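Local coordinates for protein endo-1,3-beta-glucanase, family GH16 (Zobellia galactanivorans, PDB 4CRQ) that probably hydrolyses internal beta-1,3-glucosidic bonds of laminarin-type glucans, as the family 16 catalytic module of a larger modular laminarinase, at residues G14-E22 with R68-S76; G130-N138 with V186-N194. The protein carries 1 engineered substitution. One frame throughout, in Å; residues are numbered along the deposited sequence.

Contact 1 (G14-E22 with R68-S76). With ACT (acetate ion), chain F.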
loop_
_atom_site.group_PDB
_atom_site.type_symbol
_atom_site.label_atom_id
_atom_site.label_comp_id
_atom_site.label_asym_id
_atom_site.label_seq_id
_atom_site.Cartn_x
_atom_site.Cartn_y
_atom_site.Cartn_z
ATOM N N GLY A 14 -14.111 -7.051 -13.371
ATOM C CA GLY A 14 -12.709 -7.158 -13.710
ATOM C C GLY A 14 -11.908 -6.027 -13.114
ATOM O O GLY A 14 -12.448 -5.139 -12.411
ATOM N N ILE A 15 -10.610 -6.069 -13.390
ATOM C CA ILE A 15 -9.671 -5.063 -12.899
ATOM C C ILE A 15 -9.778 -3.900 -13.876
ATOM O O ILE A 15 -9.798 -4.123 -15.116
ATOM C CB ILE A 15 -8.239 -5.636 -12.728
ATOM C CG1 ILE A 15 -8.281 -6.763 -11.663
ATOM C CG2 ILE A 15 -7.243 -4.528 -12.368
ATOM C CD1 ILE A 15 -6.990 -7.498 -11.333
ATOM N N GLY A 16 -9.860 -2.678 -13.349
ATOM C CA GLY A 16 -10.022 -1.490 -14.209
ATOM C C GLY A 16 -8.795 -1.155 -15.049
ATOM O O GLY A 16 -7.741 -1.766 -14.866
ATOM N N PRO A 17 -8.924 -0.159 -15.953
ATOM C CA PRO A 17 -7.880 0.160 -16.954
ATOM C C PRO A 17 -6.637 0.902 -16.409
ATOM O O PRO A 17 -5.664 1.095 -17.192
ATOM C CB PRO A 17 -8.639 1.028 -17.977
ATOM C CG PRO A 17 -9.695 1.690 -17.170
ATOM C CD PRO A 17 -10.108 0.715 -16.092
ATOM N N ASP A 18 -6.663 1.303 -15.127
ATOM C CA ASP A 18 -5.579 2.169 -14.591
ATOM C C ASP A 18 -4.490 1.458 -13.800
ATOM O O ASP A 18 -3.650 2.101 -13.195
ATOM C CB ASP A 18 -6.196 3.352 -13.818
ATOM C CG ASP A 18 -7.063 4.197 -14.705
ATOM O OD1 ASP A 18 -6.564 4.608 -15.774
ATOM O OD2 ASP A 18 -8.238 4.438 -14.359
ATOM N N TRP A 19 -4.505 0.131 -13.843
ATOM C CA TRP A 19 -3.505 -0.657 -13.129
ATOM C C TRP A 19 -2.483 -1.331 -14.002
ATOM O O TRP A 19 -2.814 -1.890 -15.052
ATOM C CB TRP A 19 -4.204 -1.725 -12.302
ATOM C CG TRP A 19 -5.164 -1.176 -11.278
ATOM C CD1 TRP A 19 -6.545 -1.037 -11.398
ATOM C CD2 TRP A 19 -4.843 -0.676 -9.922
ATOM N NE1 TRP A 19 -7.085 -0.506 -10.247
ATOM C CE2 TRP A 19 -6.123 -0.262 -9.327
ATOM C CE3 TRP A 19 -3.660 -0.536 -9.166
ATOM C CZ2 TRP A 19 -6.202 0.264 -8.028
ATOM C CZ3 TRP A 19 -3.754 -0.001 -7.866
ATOM C CH2 TRP A 19 -5.001 0.387 -7.310
ATOM N N VAL A 20 -1.237 -1.276 -13.539
ATOM C CA VAL A 20 -0.064 -1.936 -14.122
ATOM C C VAL A 20 0.368 -2.980 -13.111
ATOM O O VAL A 20 0.413 -2.700 -11.891
ATOM C CB VAL A 20 1.075 -0.907 -14.372
ATOM C CG1 VAL A 20 2.395 -1.560 -14.779
ATOM C CG2 VAL A 20 0.626 0.112 -15.413
ATOM N N PHE A 21 0.704 -4.172 -13.588
ATOM C CA PHE A 21 1.121 -5.281 -12.715
ATOM C C PHE A 21 2.623 -5.402 -12.736
ATOM O O PHE A 21 3.235 -5.356 -13.798
ATOM C CB PHE A 21 0.448 -6.572 -13.178
ATOM C CG PHE A 21 -1.043 -6.498 -13.074
ATOM C CD1 PHE A 21 -1.803 -5.943 -14.127
ATOM C CD2 PHE A 21 -1.705 -6.950 -11.921
ATOM C CE1 PHE A 21 -3.194 -5.846 -14.038
ATOM C CE2 PHE A 21 -3.106 -6.856 -11.832
ATOM C CZ PHE A 21 -3.847 -6.303 -12.886
ATOM N N GLU A 22 3.209 -5.551 -11.555
ATOM C CA GLU A 22 4.657 -5.768 -11.426
ATOM C C GLU A 22 4.924 -7.260 -11.309
ATOM O O GLU A 22 4.053 -8.021 -10.870
ATOM C CB GLU A 22 5.217 -4.958 -10.261
ATOM C CG GLU A 22 5.184 -3.474 -10.607
ATOM C CD GLU A 22 5.700 -2.604 -9.508
ATOM O OE1 GLU A 22 5.030 -2.486 -8.481
ATOM O OE2 GLU A 22 6.794 -2.025 -9.709
ATOM N N ARG A 68 1.419 -7.441 -7.091
ATOM C CA ARG A 68 1.699 -6.048 -6.787
ATOM C C ARG A 68 1.232 -5.244 -7.996
ATOM O O ARG A 68 1.634 -5.524 -9.132
ATOM C CB ARG A 68 3.196 -5.827 -6.500
ATOM C CG ARG A 68 3.589 -4.354 -6.326
ATOM C CD ARG A 68 4.992 -4.253 -5.725
ATOM N NE ARG A 68 5.591 -2.921 -5.897
ATOM C CZ ARG A 68 6.547 -2.400 -5.110
ATOM N NH1 ARG A 68 7.000 -3.083 -4.047
ATOM N NH2 ARG A 68 7.029 -1.194 -5.377
ATOM N N MET A 69 0.381 -4.248 -7.740
ATOM C CA MET A 69 -0.249 -3.443 -8.782
ATOM C C MET A 69 -0.085 -1.969 -8.496
ATOM O O MET A 69 -0.073 -1.587 -7.340
ATOM C CB MET A 69 -1.745 -3.724 -8.741
ATOM C CG MET A 69 -2.175 -5.137 -8.992
ATOM S SD MET A 69 -3.846 -5.390 -8.358
ATOM C CE MET A 69 -4.886 -4.313 -9.378
ATOM N N LYS A 70 0.024 -1.134 -9.528
ATOM C CA LYS A 70 0.211 0.309 -9.342
ATOM C C LYS A 70 -0.526 1.062 -10.426
ATOM O O LYS A 70 -0.766 0.494 -11.497
ATOM C CB LYS A 70 1.735 0.637 -9.325
ATOM C CG LYS A 70 2.430 0.296 -10.643
ATOM C CD LYS A 70 3.939 0.521 -10.632
ATOM C CE LYS A 70 4.546 0.117 -11.968
ATOM N NZ LYS A 70 6.008 0.414 -12.021
ATOM N N THR A 71 -0.867 2.328 -10.150
ATOM C CA THR A 71 -1.517 3.164 -11.155
ATOM C C THR A 71 -0.490 4.066 -11.860
ATOM O O THR A 71 -0.880 4.967 -12.613
ATOM C CB THR A 71 -2.654 4.027 -10.551
ATOM O OG1 THR A 71 -2.115 4.995 -9.645
ATOM C CG2 THR A 71 -3.669 3.164 -9.826
ATOM N N GLN A 72 0.809 3.844 -11.610
ATOM C CA GLN A 72 1.872 4.659 -12.232
ATOM C C GLN A 72 1.704 4.833 -13.748
ATOM O O GLN A 72 1.545 3.826 -14.457
ATOM C CB GLN A 72 3.250 4.096 -11.878
ATOM C CG GLN A 72 4.418 4.912 -12.424
ATOM C CD GLN A 72 5.745 4.323 -12.004
ATOM O OE1 GLN A 72 5.842 3.117 -11.751
ATOM N NE2 GLN A 72 6.775 5.165 -11.919
ATOM N N GLY A 73 1.721 6.091 -14.218
ATOM C CA GLY A 73 1.572 6.417 -15.647
ATOM C C GLY A 73 0.137 6.434 -16.171
ATOM O O GLY A 73 -0.100 6.769 -17.352
ATOM N N ARG A 74 -0.818 6.064 -15.311
ATOM C CA ARG A 74 -2.243 6.009 -15.680
ATOM C C ARG A 74 -3.095 6.908 -14.812
ATOM O O ARG A 74 -3.990 7.600 -15.349
ATOM C CB ARG A 74 -2.770 4.561 -15.685
ATOM C CG ARG A 74 -1.928 3.698 -16.606
ATOM C CD ARG A 74 -2.502 2.360 -16.920
ATOM N NE ARG A 74 -1.627 1.615 -17.833
ATOM C CZ ARG A 74 -1.915 0.399 -18.287
ATOM N NH1 ARG A 74 -3.057 -0.203 -17.912
ATOM N NH2 ARG A 74 -1.080 -0.218 -19.112
ATOM N N LYS A 75 -2.829 6.930 -13.498
ATOM C CA LYS A 75 -3.651 7.741 -12.622
ATOM C C LYS A 75 -2.807 8.236 -11.480
ATOM O O LYS A 75 -2.167 7.431 -10.814
ATOM C CB LYS A 75 -4.855 6.898 -12.163
ATOM C CG LYS A 75 -6.056 7.639 -11.658
ATOM C CD LYS A 75 -6.726 8.631 -12.595
ATOM C CE LYS A 75 -7.314 8.100 -13.892
ATOM N NZ LYS A 75 -8.186 9.195 -14.443
ATOM N N SER A 76 -2.781 9.549 -11.262
ATOM C CA SER A 76 -2.001 10.089 -10.136
ATOM C C SER A 76 -2.731 11.327 -9.623
ATOM O O SER A 76 -3.540 11.961 -10.362
ATOM C CB SER A 76 -0.530 10.373 -10.501
ATOM O OG SER A 76 -0.468 11.281 -11.579
HETATM C C ACT F . 7.690 0.936 -8.634
HETATM O O ACT F . 7.088 -0.057 -8.175
HETATM O OXT ACT F . 7.936 1.158 -9.853
HETATM C CH3 ACT F . 8.147 1.921 -7.633
HETATM O O HOH W 1 1.521 -8.715 -9.828
#
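Val20 and Lys70 are an antiparallel hydrogen-bonded pair, with Val20 N donating a hydrogen bond to Lys70 O at 2.7 Å and Lys70 N donating one to Val20 O, and the short strands 20-22 and 68-70 meet at 145°. On the Phe21-Met69 face, the Met69 chain lies alongside Phe21, its CG 3.4 Å from Phe21 CE2. A turn at the last torsion (chi3 65°) carries the methyl over the Trp19 indole, Met69 CE standing 3.9 Å from the centroid of the five-membered ring. Thr71 CG2 takes the opposite face, 3.7 Å from the centroid of Trp19's six-membered ring. CH-pi contacts thus clamp the indole between two methyls, while its NE1 is tied to Asp9; Ile15 CG2 meets Met69 CE tip to tip.

The Val20-Lys70 face is charged. Glu22 OE1 receives Arg68 NE at 2.7 Å from above the carboxylate plane, in a salt bridge bent to 139° at the proton. Glu22 OE2 has a weak bridge to Lys70 NZ (3.5 Å), and Lys70 NZ also donates to Gln72 OE1 at 2.7 Å. An acetate, probably from the crystallisation liquor, accepts from Arg68 NH2 and Lys70 NZ. With an alanine at Arg68, Glu22 OE1 would lack its guanidinium partner, and the carboxylate would probably turn more freely and the acetate sit less firmly. Arg74 lays a guanidinium face on Val20 CG2 and sends NH1 to Pro17 O at 3.0 Å. Here two neighbouring strands of the family 16 beta-jelly roll are joined, with Phe21 and Met69 on one face and the Glu22-Arg68-Lys70 salt-bridge network on the other.

Contact 2 (G130-N138 with V186-N194)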
loop_
_atom_site.group_PDB
_atom_site.type_symbol
_atom_site.label_atom_id
_atom_site.label_comp_id
_atom_site.label_asym_id
_atom_site.label_seq_id
_atom_site.Cartn_x
_atom_site.Cartn_y
_atom_site.Cartn_z
ATOM N N GLY A 130 0.205 3.398 9.513
ATOM C CA GLY A 130 0.141 4.527 8.588
ATOM C C GLY A 130 1.453 5.253 8.741
ATOM O O GLY A 130 1.810 5.650 9.855
ATOM N N THR A 131 2.172 5.438 7.630
ATOM C CA THR A 131 3.536 5.956 7.675
ATOM C C THR A 131 3.856 6.806 6.445
ATOM O O THR A 131 3.240 6.620 5.382
ATOM C CB THR A 131 4.540 4.739 7.721
ATOM O OG1 THR A 131 4.004 3.665 8.525
ATOM C CG2 THR A 131 5.966 5.104 8.245
ATOM N N ILE A 132 4.786 7.755 6.593
ATOM C CA ILE A 132 5.408 8.417 5.433
ATOM C C ILE A 132 6.916 8.113 5.453
ATOM O O ILE A 132 7.511 7.946 6.538
ATOM C CB ILE A 132 5.172 9.955 5.305
ATOM C CG1 ILE A 132 5.525 10.715 6.607
ATOM C CG2 ILE A 132 3.741 10.210 4.820
ATOM C CD1 ILE A 132 5.744 12.195 6.392
ATOM N N HIS A 133 7.507 8.042 4.262
ATOM C CA HIS A 133 8.954 7.918 4.071
ATOM C C HIS A 133 9.375 8.991 3.108
ATOM O O HIS A 133 8.673 9.238 2.106
ATOM C CB HIS A 133 9.358 6.536 3.561
ATOM C CG HIS A 133 9.087 5.408 4.537
ATOM N ND1 HIS A 133 7.926 4.714 4.549
ATOM C CD2 HIS A 133 9.884 4.856 5.538
ATOM C CE1 HIS A 133 7.977 3.773 5.517
ATOM N NE2 HIS A 133 9.173 3.863 6.123
ATOM N N TRP A 134 10.502 9.653 3.377
ATOM C CA TRP A 134 10.987 10.721 2.496
ATOM C C TRP A 134 12.468 10.954 2.707
ATOM O O TRP A 134 13.062 10.316 3.597
ATOM C CB TRP A 134 10.140 11.999 2.683
ATOM C CG TRP A 134 10.379 12.806 3.947
ATOM C CD1 TRP A 134 11.033 14.039 4.043
ATOM C CD2 TRP A 134 9.982 12.480 5.330
ATOM N NE1 TRP A 134 11.068 14.486 5.341
ATOM C CE2 TRP A 134 10.454 13.604 6.170
ATOM C CE3 TRP A 134 9.306 11.408 5.945
ATOM C CZ2 TRP A 134 10.253 13.629 7.566
ATOM C CZ3 TRP A 134 9.105 11.446 7.349
ATOM C CH2 TRP A 134 9.567 12.531 8.136
ATOM N N SER A 135 13.075 11.846 1.903
ATOM C CA SER A 135 14.431 12.273 2.078
ATOM C C SER A 135 14.346 13.657 2.753
ATOM O O SER A 135 13.800 14.601 2.159
ATOM C CB SER A 135 15.207 12.336 0.739
ATOM O OG SER A 135 16.584 12.669 0.923
ATOM N N ASP A 136 14.873 13.777 3.982
ATOM C CA ASP A 136 14.775 15.033 4.771
ATOM C C ASP A 136 15.743 16.127 4.259
ATOM O O ASP A 136 16.463 15.884 3.280
ATOM C CB ASP A 136 14.931 14.761 6.297
ATOM C CG ASP A 136 16.374 14.373 6.733
ATOM O OD1 ASP A 136 17.372 14.499 5.975
ATOM O OD2 ASP A 136 16.505 13.933 7.895
ATOM N N GLN A 137 15.758 17.298 4.918
ATOM C CA GLN A 137 16.606 18.454 4.513
ATOM C C GLN A 137 18.134 18.164 4.465
ATOM O O GLN A 137 18.860 18.858 3.737
ATOM C CB GLN A 137 16.306 19.723 5.351
ATOM C CG GLN A 137 16.715 19.672 6.829
ATOM C CD GLN A 137 15.809 18.832 7.723
ATOM O OE1 GLN A 137 14.809 18.254 7.283
ATOM N NE2 GLN A 137 16.162 18.762 9.003
ATOM N N ASN A 138 18.595 17.163 5.228
ATOM C CA ASN A 138 20.009 16.729 5.232
ATOM C C ASN A 138 20.326 15.697 4.133
ATOM O O ASN A 138 21.491 15.328 3.935
ATOM C CB ASN A 138 20.417 16.180 6.617
ATOM C CG ASN A 138 20.128 17.148 7.763
ATOM O OD1 ASN A 138 20.017 18.367 7.581
ATOM N ND2 ASN A 138 20.005 16.594 8.966
ATOM N N VAL A 186 8.134 21.862 5.721
ATOM C CA VAL A 186 8.801 21.711 7.046
ATOM C C VAL A 186 9.470 20.308 7.164
ATOM O O VAL A 186 8.893 19.311 6.712
ATOM C CB VAL A 186 7.810 22.055 8.221
ATOM C CG1 VAL A 186 6.644 21.049 8.341
ATOM C CG2 VAL A 186 8.535 22.203 9.561
ATOM N N ASN A 187 10.673 20.238 7.753
ATOM C CA ASN A 187 11.466 18.978 7.873
ATOM C C ASN A 187 11.766 18.297 6.506
ATOM O O ASN A 187 11.837 17.056 6.425
ATOM C CB ASN A 187 10.817 17.958 8.857
ATOM C CG ASN A 187 10.537 18.534 10.240
ATOM O OD1 ASN A 187 9.376 18.637 10.645
ATOM N ND2 ASN A 187 11.591 18.908 10.969
ATOM N N GLY A 188 11.940 19.113 5.460
ATOM C CA GLY A 188 12.184 18.635 4.093
ATOM C C GLY A 188 11.050 17.820 3.458
ATOM O O GLY A 188 11.330 16.967 2.624
ATOM N N THR A 189 9.793 18.088 3.849
ATOM C CA THR A 189 8.579 17.393 3.344
ATOM C C THR A 189 7.972 17.982 2.046
ATOM O O THR A 189 6.829 17.632 1.688
ATOM C CB THR A 189 7.447 17.337 4.408
ATOM O OG1 THR A 189 7.122 18.675 4.814
ATOM C CG2 THR A 189 7.830 16.453 5.623
ATOM N N GLY A 190 8.726 18.852 1.347
ATOM C CA GLY A 190 8.296 19.484 0.072
ATOM C C GLY A 190 7.832 18.500 -1.000
ATOM O O GLY A 190 6.968 18.816 -1.826
ATOM N N GLU A 191 8.398 17.296 -0.969
ATOM C CA GLU A 191 8.041 16.232 -1.920
ATOM C C GLU A 191 6.567 15.810 -1.846
ATOM O O GLU A 191 6.030 15.259 -2.814
ATOM C CB GLU A 191 8.982 15.027 -1.763
ATOM C CG GLU A 191 10.434 15.403 -2.065
ATOM C CD GLU A 191 10.716 15.717 -3.529
ATOM O OE1 GLU A 191 10.076 15.121 -4.440
ATOM O OE2 GLU A 191 11.595 16.568 -3.780
ATOM N N PHE A 192 5.906 16.081 -0.715
ATOM C CA PHE A 192 4.462 15.756 -0.590
ATOM C C PHE A 192 3.527 16.805 -1.222
ATOM O O PHE A 192 2.307 16.730 -1.056
ATOM C CB PHE A 192 4.116 15.405 0.875
ATOM C CG PHE A 192 4.862 14.197 1.360
ATOM C CD1 PHE A 192 4.414 12.897 1.031
ATOM C CD2 PHE A 192 6.030 14.346 2.134
ATOM C CE1 PHE A 192 5.122 11.771 1.476
ATOM C CE2 PHE A 192 6.741 13.228 2.585
ATOM C CZ PHE A 192 6.281 11.936 2.254
ATOM N N GLN A 193 4.107 17.759 -1.955
ATOM C CA GLN A 193 3.349 18.746 -2.719
ATOM C C GLN A 193 3.299 18.398 -4.212
ATOM O O GLN A 193 3.035 19.252 -5.050
ATOM C CB GLN A 193 3.944 20.152 -2.543
ATOM C CG GLN A 193 4.117 20.581 -1.110
ATOM C CD GLN A 193 2.813 20.858 -0.414
ATOM O OE1 GLN A 193 1.834 21.245 -1.035
ATOM N NE2 GLN A 193 2.799 20.673 0.886
ATOM N N ASN A 194 3.546 17.142 -4.536
ATOM C CA ASN A 194 3.586 16.656 -5.914
ATOM C C ASN A 194 2.537 15.563 -6.148
ATOM O O ASN A 194 1.853 15.146 -5.193
ATOM C CB ASN A 194 4.998 16.141 -6.231
ATOM C CG ASN A 194 6.084 17.226 -6.167
ATOM O OD1 ASN A 194 7.208 16.974 -5.698
ATOM N ND2 ASN A 194 5.769 18.425 -6.651
#
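Trp134 reaches from strand 127-135 of the family 16 beta-jelly roll onto the 186-194 loop, which leads into strand 196-204, and its indole and the Phe192 ring carry much of the contact. A hydrogen bond across the contact runs from Trp134 NE1 to Asn187 O, 2.9 Å long and 165° at the proton. Asn187 O sits almost in the plane of the indole, so the ring's one polar atom is satisfied by the loop backbone. Gly188 O also lies at the ring edge, 3.3 Å from Trp134 CD1.

Contacts with the indole face come next. Thr189 CG2 makes a CH-pi contact over it, 4.1 Å from the centroid of the Trp134 five-membered ring. On that same side Phe192 turns an edge toward Trp134 in an offset edge-to-face pair, with the planes at 69°; its CE2 comes within 3.6 Å of Trp134 CB.

The apolar packing continues inward along the strand. Phe192 CZ touches Ile132 CB at 3.8 Å, and His133 O meets the phenyl edge 3.6 Å from Phe192 CZ. Ile116 and Ile168 also pack on Phe192, placing the ring within the hydrophobic interior of the fold, whereas Asn187 and Gln137 mark the exposed end of the contact.

Backbone shape matters at this outer end. Gly188 has positive phi, and a CB there would run into Gln137 N and the carbonyl carbon of Asp136, so the close passage of the two chains depends on its bare CA. Within the loop, Thr189 sets chi1 to 58°, which leaves its methyl for the indole and brings Thr189 OG1 to Val186 O at 2.7 Å.

Overall arrangement
Neither contact is wholly core or wholly surface: each joins a few buried side chains to an exposed end. Contact 1 is strand against strand, buries more than twice the surface of contact 2, and combines backbone pairing, a methyl-clamped tryptophan and a salt-bridge network. Contact 2 sets a loop on a strand and has an indole-to-backbone hydrogen bond and no salt bridge across it, and otherwise relies largely on aromatic and apolar packing. Their centres lie about 24 Å apart, but strand 196-204 relates them: it pairs with the strand holding Arg68 to Lys70, and the 186-194 loop leads into it. Contact 1 is nearer the calcium site: Ile15's side chain is about 11 Å from the bound ion.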